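Putative ABC transporter subunit, substrate-binding component (Rhodopseudomonas palustris, PDB 4EVQ) binds 4-hydroxybenzoate and, as the solute-binding component of an ABC transporter, probably delivers lignin-derived aromatic acids of this kind for uptake. Local coordinates at residues E201-K206 and A229-P234; K152-V157 and S169-S174; S57-D62 and T75-S80. One frame throughout, in Å; residues are numbered along the deposited sequence. Where two conformers were deposited one is given.

Contact 1 (E201-K206 and A229-P234)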
loop_
_atom_site.group_PDB
_atom_site.type_symbol
_atom_site.label_atom_id
_atom_site.label_comp_id
_atom_site.label_asym_id
_atom_site.label_seq_id
_atom_site.Cartn_x
_atom_site.Cartn_y
_atom_site.Cartn_z
ATOM N N GLU A 201 8.504 23.339 -14.411
ATOM C CA GLU A 201 9.317 22.499 -15.276
ATOM C C GLU A 201 8.456 21.602 -16.139
ATOM O O GLU A 201 8.681 21.474 -17.331
ATOM C CB GLU A 201 10.337 21.669 -14.468
ATOM C CG GLU A 201 11.333 20.960 -15.370
ATOM C CD GLU A 201 12.346 20.114 -14.657
ATOM O OE1 GLU A 201 12.415 20.153 -13.415
ATOM O OE2 GLU A 201 13.120 19.425 -15.372
ATOM N N ILE A 202 7.453 20.972 -15.544
ATOM C CA ILE A 202 6.491 20.190 -16.312
ATOM C C ILE A 202 5.883 21.003 -17.443
ATOM O O ILE A 202 5.853 20.535 -18.573
ATOM C CB ILE A 202 5.386 19.674 -15.390
ATOM C CG1 ILE A 202 5.934 18.494 -14.563
ATOM C CG2 ILE A 202 4.150 19.189 -16.213
ATOM C CD1 ILE A 202 5.100 18.158 -13.349
ATOM N N ALA A 203 5.405 22.217 -17.150
ATOM C CA ALA A 203 4.839 23.040 -18.238
ATOM C C ALA A 203 5.842 23.224 -19.376
ATOM O O ALA A 203 5.507 23.110 -20.564
ATOM C CB ALA A 203 4.366 24.377 -17.686
ATOM N N SER A 204 7.080 23.505 -19.025
ATOM C CA SER A 204 8.094 23.811 -20.033
ATOM C C SER A 204 8.386 22.614 -20.910
ATOM O O SER A 204 8.789 22.783 -22.061
ATOM C CB SER A 204 9.391 24.296 -19.385
ATOM O OG SER A 204 10.150 23.235 -18.824
ATOM N N LEU A 205 8.220 21.405 -20.376
ATOM C CA LEU A 205 8.541 20.180 -21.103
ATOM C C LEU A 205 7.427 19.715 -22.033
ATOM O O LEU A 205 7.646 18.820 -22.846
ATOM C CB LEU A 205 8.853 19.041 -20.103
ATOM C CG LEU A 205 10.180 19.251 -19.353
ATOM C CD1 LEU A 205 10.224 18.406 -18.088
ATOM C CD2 LEU A 205 11.392 18.929 -20.242
ATOM N N LYS A 206 6.236 20.276 -21.855
ATOM C CA LYS A 206 5.075 20.003 -22.708
ATOM C C LYS A 206 4.792 18.502 -22.913
ATOM O O LYS A 206 4.571 18.031 -24.044
ATOM C CB LYS A 206 5.222 20.697 -24.080
ATOM C CG LYS A 206 5.336 22.188 -23.953
ATOM C CD LYS A 206 5.543 22.865 -25.329
ATOM C CE LYS A 206 5.838 24.366 -25.184
ATOM N NZ LYS A 206 5.911 25.006 -26.503
ATOM N N ALA A 229 -2.068 25.277 -11.251
ATOM C CA ALA A 229 -1.141 25.604 -12.318
ATOM C C ALA A 229 -1.778 25.632 -13.700
ATOM O O ALA A 229 -1.137 26.090 -14.660
ATOM C CB ALA A 229 0.062 24.666 -12.287
ATOM N N ASN A 230 -3.002 25.136 -13.838
ATOM C CA ASN A 230 -3.721 25.272 -15.113
ATOM C C ASN A 230 -2.918 24.738 -16.308
ATOM O O ASN A 230 -2.744 25.425 -17.335
ATOM C CB ASN A 230 -4.082 26.742 -15.341
ATOM C CG ASN A 230 -5.061 27.256 -14.313
ATOM O OD1 ASN A 230 -6.016 26.572 -13.950
ATOM N ND2 ASN A 230 -4.839 28.479 -13.847
ATOM N N LEU A 231 -2.440 23.505 -16.176
ATOM C CA LEU A 231 -1.448 22.960 -17.082
ATOM C C LEU A 231 -2.057 22.428 -18.373
ATOM O O LEU A 231 -1.355 22.336 -19.378
ATOM C CB LEU A 231 -0.697 21.817 -16.379
ATOM C CG LEU A 231 0.223 22.240 -15.251
ATOM C CD1 LEU A 231 0.659 20.972 -14.497
ATOM C CD2 LEU A 231 1.421 22.996 -15.761
ATOM N N GLY A 232 -3.346 22.077 -18.346
ATOM C CA GLY A 232 -3.966 21.416 -19.484
ATOM C C GLY A 232 -3.317 20.088 -19.847
ATOM O O GLY A 232 -3.261 19.666 -21.004
ATOM N N ILE A 233 -2.787 19.406 -18.827
ATOM C CA ILE A 233 -2.111 18.119 -19.003
ATOM C C ILE A 233 -2.712 17.100 -17.991
ATOM O O ILE A 233 -2.813 17.397 -16.803
ATOM C CB ILE A 233 -0.572 18.236 -18.705
ATOM C CG1 ILE A 233 0.099 19.192 -19.680
ATOM C CG2 ILE A 233 0.109 16.856 -18.768
ATOM C CD1 ILE A 233 1.484 19.696 -19.177
ATOM N N PRO A 234 -3.124 15.936 -18.453
ATOM C CA PRO A 234 -3.768 14.994 -17.515
ATOM C C PRO A 234 -2.782 14.376 -16.549
ATOM O O PRO A 234 -1.683 13.985 -16.884
ATOM C CB PRO A 234 -4.320 13.917 -18.413
ATOM C CG PRO A 234 -3.539 13.976 -19.650
ATOM C CD PRO A 234 -3.145 15.428 -19.837
#
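Ile202 and Ala203, neighbours on helix 196-205, meet Leu231 and Ile233 of the loop 229-234 through methyl groups. The shortest approach is Ala203 CB to Leu231 CD2, 3.8 Å, and the small alanine suits a place where a leucine comes up close to the helix surface. The other branch of Leu231 serves the adjacent helix residue, Leu231 CD1 standing 4.3 Å from Ile202 CG2. Ile202 CG2 also receives Ile233 CD1 at 4.0 Å, the two isoleucines crossing at a slant. Extension of Ile233 about its second torsion (chi2 162°) carries CD1 out to this partner.

The two segments meet through apolar groups alone. Within the helix, Ser204 OG donates to Glu201 O at 2.7 Å, and the same carbonyl accepts Leu205 N. Two donors thus grip this carbonyl in the last turn, and Lys206 then leaves the helix with positive phi.

Ile202 is buried against Val155, Ile186 and Val210 of three adjacent strands, and Ile233 too packs on Val210. Pro234, bonded through its backbone to Val210, leads into strand 235-238, so helix, loop and sheet close on one another here.

Contact 2 (K152-V157 and S169-S174)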
loop_
_atom_site.group_PDB
_atom_site.type_symbol
_atom_site.label_atom_id
_atom_site.label_comp_id
_atom_site.label_asym_id
_atom_site.label_seq_id
_atom_site.Cartn_x
_atom_site.Cartn_y
_atom_site.Cartn_z
ATOM N N LYS A 152 1.796 9.181 -24.767
ATOM C CA LYS A 152 3.050 8.949 -25.462
ATOM C C LYS A 152 4.264 9.684 -24.902
ATOM O O LYS A 152 5.389 9.397 -25.284
ATOM C CB LYS A 152 2.914 9.373 -26.976
ATOM C CG LYS A 152 1.775 8.745 -27.798
ATOM C CD LYS A 152 2.018 8.945 -29.302
ATOM C CE LYS A 152 2.419 10.394 -29.647
ATOM N NZ LYS A 152 2.808 10.596 -31.102
ATOM N N LYS A 153 4.050 10.689 -24.045
ATOM C CA LYS A 153 5.131 11.605 -23.691
ATOM C C LYS A 153 4.949 12.060 -22.236
ATOM O O LYS A 153 4.237 13.011 -21.964
ATOM C CB LYS A 153 5.106 12.816 -24.616
ATOM C CG LYS A 153 6.229 13.823 -24.387
ATOM C CD LYS A 153 6.042 15.082 -25.266
ATOM C CE LYS A 153 7.095 16.116 -25.012
ATOM N NZ LYS A 153 6.850 17.414 -25.773
ATOM N N ALA A 154 5.610 11.354 -21.305
ATOM C CA ALA A 154 5.352 11.552 -19.901
ATOM C C ALA A 154 6.462 12.290 -19.191
ATOM O O ALA A 154 7.639 12.197 -19.568
ATOM C CB ALA A 154 5.201 10.182 -19.208
ATOM N N VAL A 155 6.083 13.021 -18.157
ATOM C CA VAL A 155 7.028 13.435 -17.121
ATOM C C VAL A 155 6.597 12.755 -15.820
ATOM O O VAL A 155 5.401 12.654 -15.546
ATOM C CB VAL A 155 7.005 14.964 -16.912
ATOM C CG1 VAL A 155 7.804 15.394 -15.663
ATOM C CG2 VAL A 155 7.523 15.672 -18.132
ATOM N N THR A 156 7.566 12.268 -15.033
ATOM C CA THR A 156 7.260 11.690 -13.730
ATOM C C THR A 156 7.672 12.649 -12.612
ATOM O O THR A 156 8.621 13.451 -12.789
ATOM C CB THR A 156 7.931 10.341 -13.484
ATOM O OG1 THR A 156 9.319 10.535 -13.319
ATOM C CG2 THR A 156 7.666 9.375 -14.609
ATOM N N VAL A 157 6.936 12.629 -11.512
ATOM C CA VAL A 157 7.311 13.429 -10.363
ATOM C C VAL A 157 6.972 12.633 -9.090
ATOM O O VAL A 157 5.853 12.113 -8.944
ATOM C CB VAL A 157 6.649 14.818 -10.415
ATOM C CG1 VAL A 157 5.175 14.735 -10.459
ATOM C CG2 VAL A 157 7.131 15.682 -9.279
ATOM N N SER A 169 10.208 3.496 -11.675
ATOM C CA SER A 169 10.928 2.504 -12.497
ATOM C C SER A 169 9.974 1.533 -13.185
ATOM O O SER A 169 10.097 1.279 -14.369
ATOM C CB SER A 169 11.933 1.775 -11.631
ATOM O OG SER A 169 12.652 0.815 -12.373
ATOM N N GLY A 170 8.977 1.039 -12.464
ATOM C CA GLY A 170 8.001 0.138 -13.062
ATOM C C GLY A 170 7.192 0.819 -14.139
ATOM O O GLY A 170 6.952 0.265 -15.216
ATOM N N PHE A 171 6.731 2.025 -13.863
ATOM C CA PHE A 171 6.019 2.795 -14.842
ATOM C C PHE A 171 6.863 2.961 -16.114
ATOM O O PHE A 171 6.374 2.804 -17.228
ATOM C CB PHE A 171 5.666 4.177 -14.247
ATOM C CG PHE A 171 5.415 5.229 -15.305
ATOM C CD1 PHE A 171 4.215 5.294 -15.966
ATOM C CD2 PHE A 171 6.422 6.091 -15.667
ATOM C CE1 PHE A 171 4.048 6.174 -17.047
ATOM C CE2 PHE A 171 6.236 6.992 -16.707
ATOM C CZ PHE A 171 5.030 7.013 -17.386
ATOM N N LYS A 172 8.118 3.324 -15.954
ATOM C CA LYS A 172 8.963 3.637 -17.110
ATOM C C LYS A 172 9.134 2.371 -17.942
ATOM O O LYS A 172 9.139 2.442 -19.168
ATOM C CB LYS A 172 10.329 4.178 -16.704
ATOM C CG LYS A 172 10.288 5.574 -16.153
ATOM C CD LYS A 172 11.626 6.013 -15.574
ATOM C CE LYS A 172 12.626 6.153 -16.597
ATOM N NZ LYS A 172 13.907 6.588 -15.891
ATOM N N LYS A 173 9.289 1.227 -17.302
ATOM C CA LYS A 173 9.431 -0.008 -18.053
ATOM C C LYS A 173 8.242 -0.290 -18.913
ATOM O O LYS A 173 8.412 -0.626 -20.086
ATOM C CB LYS A 173 9.726 -1.169 -17.125
ATOM C CG LYS A 173 11.104 -1.075 -16.522
ATOM C CD LYS A 173 11.342 -2.155 -15.494
ATOM C CE LYS A 173 12.617 -1.854 -14.720
ATOM N NZ LYS A 173 12.704 -2.650 -13.469
ATOM N N SER A 174 7.036 -0.173 -18.413
ATOM C CA SER A 174 5.882 -0.495 -19.240
ATOM C C SER A 174 5.508 0.613 -20.195
ATOM O O SER A 174 4.949 0.337 -21.286
ATOM C CB SER A 174 4.674 -0.900 -18.384
ATOM O OG SER A 174 4.249 0.206 -17.622
#
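Phe171, on helix 162-177, reaches across to strand 153-159 and meets Ala154 and Thr156, two residues apart on the same strand face. The contact between the segments is made by this one ring and two methyl groups. Ala154 CB comes to the ring's edge, near its plane, 3.7 Å from Phe171 CZ. Thr156 CG2 approaches the same side of the ring at a slant, 3.5 Å from Phe171 CE2 and 3.7 Å from Phe171 CD2. With CG anti to the backbone N (chi1 158°), the phenylalanine is directed from the helix onto the strand. Its length suits the place, since even the nearest CA atoms, those of Thr156 and Lys172, are 8.9 Å apart; alanine, by contrast, leaves room for the end of the ring.

Threonine divides its two branches by chemistry. A chi1 of 71° sets OG1 between the backbone N and the carbonyl carbon and leaves CG2 for the aromatic ring, while OG1 is hydrogen-bonded to Asp185 OD1. The other oxygen of that carboxylate, Asp185 OD2, forms a salt bridge with Lys172 NZ. Asp185, on the neighbouring strand 181-188, therefore links strand 153-159 to the helix by a polar route beside the apolar one, and the lysine would be expected to stabilise its negative charge.

The Phe171 ring stacks with Tyr211, meets the ring of Phe175 at about 30° between planes, and touches Val182 of strand 181-188 and Met146 of helix 135-148. Backbone bonds join Ala154 to Glu181 and Val183 on one side and Val155 to Cys209 on the other, placing strand 153-159 within the parallel part of the mixed sheet, between strands 181-188 and 209-213. The contact thus packs the helix of the beta-alpha-beta unit 153-159, 162-177, 181-188 against its first strand.

Contact 3 (S57-D62 and T75-S80). With SO4 (sulfate ion), chain C.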
loop_
_atom_site.group_PDB
_atom_site.type_symbol
_atom_site.label_atom_id
_atom_site.label_comp_id
_atom_site.label_asym_id
_atom_site.label_seq_id
_atom_site.Cartn_x
_atom_site.Cartn_y
_atom_site.Cartn_z
ATOM N N SER A 57 -3.651 -7.991 22.017
ATOM C CA SER A 57 -3.113 -6.745 22.545
ATOM C C SER A 57 -2.183 -6.143 21.488
ATOM O O SER A 57 -1.195 -6.754 21.102
ATOM C CB SER A 57 -2.341 -7.034 23.836
ATOM O OG SER A 57 -1.567 -5.906 24.205
ATOM N N PHE A 58 -2.477 -4.921 21.054
ATOM C CA PHE A 58 -1.648 -4.245 20.057
ATOM C C PHE A 58 -0.619 -3.384 20.763
ATOM O O PHE A 58 -0.955 -2.540 21.594
ATOM C CB PHE A 58 -2.485 -3.370 19.116
ATOM C CG PHE A 58 -3.335 -4.153 18.141
ATOM C CD1 PHE A 58 -2.748 -4.899 17.129
ATOM C CD2 PHE A 58 -4.713 -4.118 18.217
ATOM C CE1 PHE A 58 -3.513 -5.613 16.240
ATOM C CE2 PHE A 58 -5.492 -4.851 17.310
ATOM C CZ PHE A 58 -4.892 -5.575 16.327
ATOM N N VAL A 59 0.635 -3.603 20.431
ATOM C CA VAL A 59 1.722 -2.811 20.939
ATOM C C VAL A 59 2.127 -1.890 19.815
ATOM O O VAL A 59 2.771 -2.323 18.842
ATOM C CB VAL A 59 2.898 -3.697 21.370
ATOM C CG1 VAL A 59 3.991 -2.835 21.926
ATOM C CG2 VAL A 59 2.402 -4.757 22.391
ATOM N N LYS A 60 1.783 -0.611 19.926
ATOM C CA LYS A 60 1.910 0.309 18.798
ATOM C C LYS A 60 3.177 1.153 18.911
ATOM O O LYS A 60 3.309 1.972 19.831
ATOM C CB LYS A 60 0.677 1.201 18.770
ATOM C CG LYS A 60 -0.629 0.438 18.666
ATOM C CD LYS A 60 -1.837 1.343 18.770
ATOM C CE LYS A 60 -3.112 0.572 18.511
ATOM N NZ LYS A 60 -4.304 1.472 18.610
ATOM N N VAL A 61 4.093 0.994 17.971
ATOM C CA VAL A 61 5.380 1.673 17.979
ATOM C C VAL A 61 5.405 2.583 16.770
ATOM O O VAL A 61 5.199 2.154 15.632
ATOM C CB VAL A 61 6.540 0.661 17.943
ATOM C CG1 VAL A 61 7.881 1.347 17.813
ATOM C CG2 VAL A 61 6.486 -0.250 19.197
ATOM N N ASP A 62 5.627 3.866 17.018
ATOM C CA ASP A 62 5.708 4.862 15.990
ATOM C C ASP A 62 7.040 4.864 15.294
ATOM O O ASP A 62 8.056 5.206 15.890
ATOM C CB ASP A 62 5.520 6.222 16.643
ATOM C CG ASP A 62 5.485 7.367 15.629
ATOM O OD1 ASP A 62 5.383 7.131 14.388
ATOM O OD2 ASP A 62 5.537 8.522 16.097
ATOM N N THR A 75 13.860 -4.154 16.731
ATOM C CA THR A 75 14.457 -4.931 17.810
ATOM C C THR A 75 13.666 -4.762 19.106
ATOM O O THR A 75 13.432 -5.771 19.795
ATOM C CB THR A 75 15.915 -4.536 17.973
ATOM O OG1 THR A 75 16.605 -4.855 16.751
ATOM C CG2 THR A 75 16.563 -5.301 19.130
ATOM N N LYS A 76 13.259 -3.532 19.445
ATOM C CA LYS A 76 12.398 -3.312 20.638
ATOM C C LYS A 76 11.142 -4.203 20.571
ATOM O O LYS A 76 10.776 -4.862 21.538
ATOM C CB LYS A 76 11.968 -1.834 20.790
ATOM C CG LYS A 76 10.782 -1.557 21.793
ATOM C CD LYS A 76 10.305 -0.051 21.778
ATOM C CE LYS A 76 9.152 0.182 22.726
ATOM N NZ LYS A 76 9.477 -0.043 24.198
ATOM N N LEU A 77 10.494 -4.254 19.427
ATOM C CA LEU A 77 9.251 -4.988 19.311
ATOM C C LEU A 77 9.475 -6.490 19.426
ATOM O O LEU A 77 8.703 -7.168 20.095
ATOM C CB LEU A 77 8.558 -4.729 17.970
ATOM C CG LEU A 77 7.652 -3.543 17.981
ATOM C CD1 LEU A 77 7.096 -3.347 16.587
ATOM C CD2 LEU A 77 6.528 -3.705 18.979
ATOM N N ILE A 78 10.513 -7.009 18.762
ATOM C CA ILE A 78 10.745 -8.443 18.765
ATOM C C ILE A 78 11.339 -8.896 20.089
ATOM O O ILE A 78 10.900 -9.902 20.642
ATOM C CB ILE A 78 11.658 -8.866 17.570
ATOM C CG1 ILE A 78 10.974 -8.578 16.225
ATOM C CG2 ILE A 78 12.084 -10.361 17.677
ATOM C CD1 ILE A 78 11.898 -8.813 15.019
ATOM N N GLN A 79 12.334 -8.167 20.596
ATOM C CA GLN A 79 13.073 -8.601 21.782
ATOM C C GLN A 79 12.446 -8.046 23.063
ATOM O O GLN A 79 11.995 -8.810 23.903
ATOM C CB GLN A 79 14.546 -8.200 21.682
ATOM C CG GLN A 79 15.162 -8.345 20.297
ATOM C CD GLN A 79 15.735 -9.695 19.968
ATOM O OE1 GLN A 79 15.040 -10.724 19.943
ATOM N NE2 GLN A 79 17.031 -9.703 19.673
ATOM N N SER A 80 12.396 -6.733 23.227
ATOM C CA SER A 80 11.973 -6.158 24.509
ATOM C C SER A 80 10.484 -6.361 24.809
ATOM O O SER A 80 10.083 -6.670 25.934
ATOM C CB SER A 80 12.290 -4.655 24.514
ATOM O OG SER A 80 13.626 -4.442 24.082
HETATM S S SO4 C . 6.237 0.283 26.652
HETATM O O1 SO4 C . 5.351 1.461 26.767
HETATM O O2 SO4 C . 6.922 -0.119 27.887
HETATM O O3 SO4 C . 5.646 -0.879 25.980
HETATM O O4 SO4 C . 7.255 0.807 25.762
#
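Strand 57-62 and helix 75-80 run roughly antiparallel, at 148° between their directions, with their axes 10.1 Å apart at closest approach. Leu77 and Val61 meet tip to tip, Leu77 CD2 lying 3.5 Å from Val61 CG2, tighter than usual for two methyls, and Leu77 CG lies 3.7 Å from the same valine methyl. Leu77 CD2 also lies 4.0 Å from Val59 CG1, but here the two side chains run alongside one another in opposing senses. Valine suits the strand at both positions, its short branched side chain giving the helix methyls to pack on. Shortening Leu77 to an alanine would probably open a gap between helix and strand and leave Val61 CG2 without its close partner.

Lys76 works at the exposed margin, Lys76 CE passing 4.4 Å from Val61 CG2. A bend at its last torsion (chi4 64°) sets Lys76 NZ to donate to sulfate O4 at 2.8 Å; the anion probably comes from the crystallisation liquor, and Glu81 forms a salt bridge with the same nitrogen.

Leu22 of strand 17-23 touches both Val61 and Leu77. Helix 67-80 thus packs on the sheet as it crosses from strand 54-62 to strand 85-88, a beta-alpha-beta crossover of the alpha/beta lobe seen in periplasmic binding proteins.

In the fold
Contacts 1 and 2 belong to one lobe, their centres 16 Å apart, and meet at strand 153-159. Val155 points away from the helix of contact 2 and packs on that of contact 1, with Val155 CG1 3.8 Å from Ile202 CG1; helices 162-177 and 196-205 thus lie on the two faces of the sheet. Lys153 NZ, 2.9 Å from Lys206 O, adds a hydrogen bond near the strand's start. Contact 3 lies across the chain's centre in the sheet of the other lobe, 46 Å from contact 1 and 38 Å from contact 2 between centres. The p-hydroxybenzoic acid is bound between the lobes, about 14 Å from the side chain of Phe171 in contact 2.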